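Local coordinates for protein N(G),N(G)-dimethylarginine dimethylaminohydrolase (Pseudomonas aeruginosa, PDB 3RHY) that hydrolyses asymmetric N(G),N(G)-dimethyl-L-arginine and N(G)-monomethyl-L-arginine to L-citrulline and dimethylamine or methylamine, at residues A[43-48]-A[206-211]; A[75-80]-A[102-107]. All blocks are in the same frame, centred on the assembly; numbering follows the deposited sequence.

Contact 1 (A[43-48]-A[206-211])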
# COMPACT_ATOMS: atom_id res chain seq x y z
N GLN A 43 -1.45 16.20 -3.64
CA GLN A 43 -1.94 17.23 -4.56
C GLN A 43 -0.82 17.95 -5.31
O GLN A 43 -1.08 18.66 -6.28
CB GLN A 43 -2.78 18.27 -3.80
CG GLN A 43 -4.27 17.99 -3.77
CD GLN A 43 -5.03 18.97 -2.88
OE1 GLN A 43 -5.08 18.81 -1.67
NE2 GLN A 43 -5.60 20.00 -3.49
N THR A 44 0.43 17.77 -4.86
CA THR A 44 1.56 18.42 -5.51
C THR A 44 2.38 17.47 -6.36
O THR A 44 3.42 17.85 -6.89
CB THR A 44 2.56 19.04 -4.48
OG1 THR A 44 3.23 17.98 -3.79
CG2 THR A 44 1.84 19.92 -3.48
N CYS A 45 1.91 16.24 -6.50
CA CYS A 45 2.64 15.24 -7.25
C CYS A 45 2.25 15.05 -8.72
O CYS A 45 2.57 14.02 -9.32
CB CYS A 45 2.55 13.91 -6.49
SG CYS A 45 3.24 14.05 -4.80
N ASP A 46 1.59 16.05 -9.29
CA ASP A 46 1.17 16.01 -10.69
C ASP A 46 0.38 14.74 -11.03
O ASP A 46 0.71 14.00 -11.96
CB ASP A 46 2.38 16.14 -11.63
CG ASP A 46 3.01 17.53 -11.61
OD1 ASP A 46 2.29 18.53 -11.80
OD2 ASP A 46 4.25 17.62 -11.40
N VAL A 47 -0.67 14.51 -10.25
CA VAL A 47 -1.57 13.37 -10.43
C VAL A 47 -2.93 13.91 -10.06
O VAL A 47 -3.03 14.93 -9.38
CB VAL A 47 -1.24 12.20 -9.46
CG1 VAL A 47 0.04 11.50 -9.88
CG2 VAL A 47 -1.13 12.72 -8.02
N ASP A 48 -4.00 13.26 -10.52
CA ASP A 48 -5.31 13.71 -10.10
C ASP A 48 -5.69 12.78 -8.96
O ASP A 48 -5.20 11.65 -8.88
CB ASP A 48 -6.35 13.69 -11.23
CG ASP A 48 -6.34 12.41 -12.05
OD1 ASP A 48 -6.28 11.31 -11.46
OD2 ASP A 48 -6.41 12.51 -13.29
N ILE A 206 6.02 5.86 0.16
CA ILE A 206 5.50 5.74 -1.19
C ILE A 206 6.18 6.66 -2.18
O ILE A 206 6.32 7.86 -1.95
CB ILE A 206 3.98 6.00 -1.26
CG1 ILE A 206 3.65 7.39 -0.71
CG2 ILE A 206 3.25 4.90 -0.52
CD1 ILE A 206 2.21 7.80 -0.91
N TRP A 207 6.59 6.07 -3.29
CA TRP A 207 7.21 6.81 -4.36
C TRP A 207 6.05 7.31 -5.21
O TRP A 207 5.13 6.55 -5.52
CB TRP A 207 8.11 5.89 -5.18
CG TRP A 207 8.74 6.56 -6.37
CD1 TRP A 207 9.95 7.20 -6.41
CD2 TRP A 207 8.19 6.65 -7.69
NE1 TRP A 207 10.19 7.68 -7.68
CE2 TRP A 207 9.12 7.37 -8.48
CE3 TRP A 207 7.00 6.21 -8.28
CZ2 TRP A 207 8.90 7.64 -9.84
CZ3 TRP A 207 6.78 6.49 -9.63
CH2 TRP A 207 7.73 7.20 -10.39
N VAL A 208 6.08 8.59 -5.58
CA VAL A 208 5.05 9.17 -6.42
C VAL A 208 5.70 10.21 -7.35
O VAL A 208 5.91 11.35 -6.97
CB VAL A 208 3.92 9.87 -5.58
CG1 VAL A 208 2.81 10.36 -6.50
CG2 VAL A 208 3.35 8.90 -4.56
N ASN A 209 6.03 9.78 -8.56
CA ASN A 209 6.64 10.66 -9.55
C ASN A 209 7.88 11.38 -9.03
O ASN A 209 7.97 12.61 -9.06
CB ASN A 209 5.60 11.67 -10.05
CG ASN A 209 4.40 10.99 -10.66
OD1 ASN A 209 4.52 9.90 -11.20
ND2 ASN A 209 3.23 11.63 -10.58
N GLU A 210 8.83 10.58 -8.56
CA GLU A 210 10.10 11.07 -8.03
C GLU A 210 10.00 11.71 -6.65
O GLU A 210 11.02 12.08 -6.07
CB GLU A 210 10.75 12.03 -9.03
CG GLU A 210 12.14 11.59 -9.46
CD GLU A 210 12.18 10.13 -9.88
OE1 GLU A 210 12.38 9.25 -9.01
OE2 GLU A 210 12.00 9.86 -11.09
N ARG A 211 8.77 11.86 -6.14
CA ARG A 211 8.58 12.38 -4.80
C ARG A 211 8.46 11.14 -3.94
O ARG A 211 8.06 10.08 -4.44
CB ARG A 211 7.29 13.18 -4.64
CG ARG A 211 7.26 14.56 -5.27
CD ARG A 211 6.91 14.48 -6.73
NE ARG A 211 6.36 15.75 -7.20
CZ ARG A 211 6.12 16.03 -8.48
NH1 ARG A 211 5.62 17.20 -8.81
NH2 ARG A 211 6.40 15.14 -9.42
O HOH W 1 5.84 17.87 -5.28

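Contact 2 (A[75-80]-A[102-107])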
# COMPACT_ATOMS: atom_id res chain seq x y z
N ALA A 75 -6.68 -4.03 -13.55
CA ALA A 75 -6.91 -3.82 -12.14
C ALA A 75 -7.48 -5.13 -11.64
O ALA A 75 -8.26 -5.79 -12.33
CB ALA A 75 -7.91 -2.69 -11.90
N ILE A 76 -7.07 -5.53 -10.44
CA ILE A 76 -7.55 -6.78 -9.87
C ILE A 76 -8.20 -6.53 -8.53
O ILE A 76 -7.56 -6.04 -7.61
CB ILE A 76 -6.39 -7.77 -9.69
CG1 ILE A 76 -5.66 -7.95 -11.03
CG2 ILE A 76 -6.93 -9.11 -9.24
CD1 ILE A 76 -4.20 -8.24 -10.90
N ILE A 77 -9.49 -6.84 -8.44
CA ILE A 77 -10.25 -6.69 -7.21
C ILE A 77 -9.79 -7.86 -6.34
O ILE A 77 -9.84 -9.02 -6.77
CB ILE A 77 -11.78 -6.81 -7.45
CG1 ILE A 77 -12.26 -5.72 -8.42
CG2 ILE A 77 -12.52 -6.71 -6.13
CD1 ILE A 77 -12.16 -4.30 -7.90
N THR A 78 -9.33 -7.55 -5.13
CA THR A 78 -8.85 -8.57 -4.21
C THR A 78 -9.98 -9.10 -3.35
O THR A 78 -11.15 -8.94 -3.68
CB THR A 78 -7.74 -7.99 -3.30
OG1 THR A 78 -8.27 -6.92 -2.51
CG2 THR A 78 -6.59 -7.47 -4.14
N ARG A 79 -9.63 -9.76 -2.25
CA ARG A 79 -10.60 -10.32 -1.33
C ARG A 79 -9.92 -10.39 0.03
O ARG A 79 -9.23 -11.35 0.34
CB ARG A 79 -11.03 -11.71 -1.80
CG ARG A 79 -12.19 -12.32 -1.02
CD ARG A 79 -12.78 -13.55 -1.74
NE ARG A 79 -13.82 -14.21 -0.95
CZ ARG A 79 -13.57 -15.04 0.06
NH1 ARG A 79 -12.33 -15.32 0.40
NH2 ARG A 79 -14.58 -15.57 0.74
N PRO A 80 -10.08 -9.35 0.86
CA PRO A 80 -9.50 -9.23 2.20
C PRO A 80 -9.65 -10.44 3.10
O PRO A 80 -10.66 -11.14 3.07
CB PRO A 80 -10.19 -8.00 2.76
CG PRO A 80 -10.37 -7.15 1.56
CD PRO A 80 -10.86 -8.13 0.53
N GLY A 102 -13.26 -2.88 -19.12
CA GLY A 102 -12.90 -4.11 -19.81
C GLY A 102 -11.54 -4.66 -19.44
O GLY A 102 -11.00 -5.53 -20.14
N LYS A 103 -10.97 -4.17 -18.34
CA LYS A 103 -9.66 -4.62 -17.89
C LYS A 103 -9.65 -4.96 -16.40
O LYS A 103 -8.61 -4.85 -15.75
CB LYS A 103 -8.61 -3.55 -18.19
CG LYS A 103 -8.26 -3.40 -19.65
CD LYS A 103 -7.62 -4.67 -20.19
CE LYS A 103 -7.38 -4.59 -21.70
NZ LYS A 103 -6.79 -5.86 -22.21
N VAL A 104 -10.79 -5.36 -15.87
CA VAL A 104 -10.89 -5.72 -14.45
C VAL A 104 -10.93 -7.23 -14.23
O VAL A 104 -11.65 -7.95 -14.92
CB VAL A 104 -12.14 -5.09 -13.79
CG1 VAL A 104 -12.32 -5.65 -12.39
CG2 VAL A 104 -12.01 -3.58 -13.73
N GLU A 105 -10.13 -7.69 -13.27
CA GLU A 105 -10.06 -9.10 -12.90
C GLU A 105 -10.35 -9.16 -11.40
O GLU A 105 -10.48 -8.12 -10.75
CB GLU A 105 -8.65 -9.64 -13.17
CG GLU A 105 -8.17 -9.46 -14.60
CD GLU A 105 -8.54 -10.62 -15.50
OE1 GLU A 105 -9.30 -11.50 -15.05
OE2 GLU A 105 -8.09 -10.65 -16.66
N ARG A 106 -10.47 -10.36 -10.84
CA ARG A 106 -10.75 -10.47 -9.42
C ARG A 106 -10.36 -11.80 -8.79
O ARG A 106 -10.18 -12.81 -9.47
CB ARG A 106 -12.23 -10.18 -9.14
CG ARG A 106 -13.22 -11.12 -9.81
CD ARG A 106 -14.65 -10.78 -9.38
NE ARG A 106 -14.98 -9.39 -9.65
CZ ARG A 106 -15.10 -8.88 -10.87
NH1 ARG A 106 -14.92 -9.66 -11.93
NH2 ARG A 106 -15.38 -7.59 -11.04
N ILE A 107 -10.21 -11.77 -7.46
CA ILE A 107 -9.85 -12.95 -6.69
C ILE A 107 -11.15 -13.62 -6.20
O ILE A 107 -12.03 -12.96 -5.67
CB ILE A 107 -9.00 -12.55 -5.46
CG1 ILE A 107 -7.73 -11.82 -5.92
CG2 ILE A 107 -8.63 -13.79 -4.66
CD1 ILE A 107 -6.79 -12.68 -6.73
O HOH W 2 -12.99 -10.43 -5.52

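Contact 1 (A[43-48]-A[206-211])
A tight beta-hairpin turn, type I' from Val208 to Arg211, packs against the loop 43-48 that joins helix 28-42 to strand 48-52, and Arg211 and Asn209 reach from it to that loop. Two backbone bonds between Val208 and Arg211 close the turn. The Asn209 amide supplies the straightest of the bonds across the contact: ND2 donates to Cys45 O at 2.8 Å, with an angle of 163° at the hydrogen. The acceptor lies in the amide plane and the donor sits almost on the extension of the carbonyl bond. The same ND2 passes 3.3 Å from Val47 CG1, while OD1 accepts from the backbone N of Phe2, so both ends of the amide are engaged and its flip is fixed.

Arg211 bends at chi2 (84°), which lays its guanidinium over the loop backbone, with Cys45 CA on one face. NH1 forms a salt bridge to Asp46 OD2 at 3.0 Å; it meets the oxygen from above the carboxylate plane, the two planes standing 77° apart. A weak, bent bond joins NH1 to Thr44 O. Water 1, at the guanidinium edge, accepts from Arg211 NE and donates to Thr44 O. NH2 turns back to Asn209 O at 3.0 Å, on a lone pair in the carbonyl plane, tying the guanidinium to its own turn. Beneath these polar links, Cys45 CB meets Val208 CG1 at 3.6 Å. The two-residue type I' hairpin of strands 206-208 and 211-215 is thus held on a helix-to-strand connection of the pentein (alpha/beta propeller) fold of DDAH.

Contact 2 (A[75-80]-A[102-107])
Strands 75-77 and 104-106 run side by side in parallel, their short axes 4.3 Å apart at closest approach and their N-to-C directions 34° apart, with Ala75, Ile76 and Ile77 paired to Val104, Glu105 and Arg106. Four backbone bonds form the ladder: Ala75 N to Lys103 O, Glu105 N to Ala75 O (2.8 Å), Ile77 N to Glu105 O (2.8 Å) and Ile107 N to Ile77 O. Past the ladder, water 2 donates to both Thr78 O and Ile107 O.

On the face carrying Ala75 and Ile77, Ile77 CG1 meets Val104 CG1 at 4.0 Å, and Ile77 CB lies 3.8 Å from Arg106 CB. The Arg106 guanidinium continues to a salt bridge with Glu93. On the other face Ile76 CG1 touches Glu105 CB at 4.0 Å. Glu105 bends at chi2 (-89°), turning its carboxylate away from Ile76 to Lys147 and His148. Ile107 CG1 lies over the backbone of 77-78, 3.8 Å from Thr78 CA.

Helix 93-99, in the beta-alpha-beta crossover linking the two strands, covers the Ala75, Ile77 and Val104 face; helix 135-147 packs on Ile76, Glu105 and Ile107, and strand 68-70 pairs antiparallel with the far edge of 75-77.

Contact 2 is nested within the chain loop closed by contact 1: the order is 43-48, 75-80, 102-107, 206-211. Their centres are 24 Å apart and the nearest atoms about 14 Å, so they do not touch. Nor do they share a sheet, since strand 206-208 pairs with 211-215 in one three-stranded sheet and 75-77 with 68-70 and 104-106 in another. Contact 1 spans 157 intervening residues, contact 2 a 21-residue, partly helical connection. The Val208 side chain is about 10 Å from that of Glu65, inferred to bind substrate. The Thr78 side chain is about 11 Å from the bound (4-chloropyridin-2-yl)methanol; it hydrogen-bonds the backbone O of Asp66, which lines the ligand pocket, putting contact 2 one bond from that pocket.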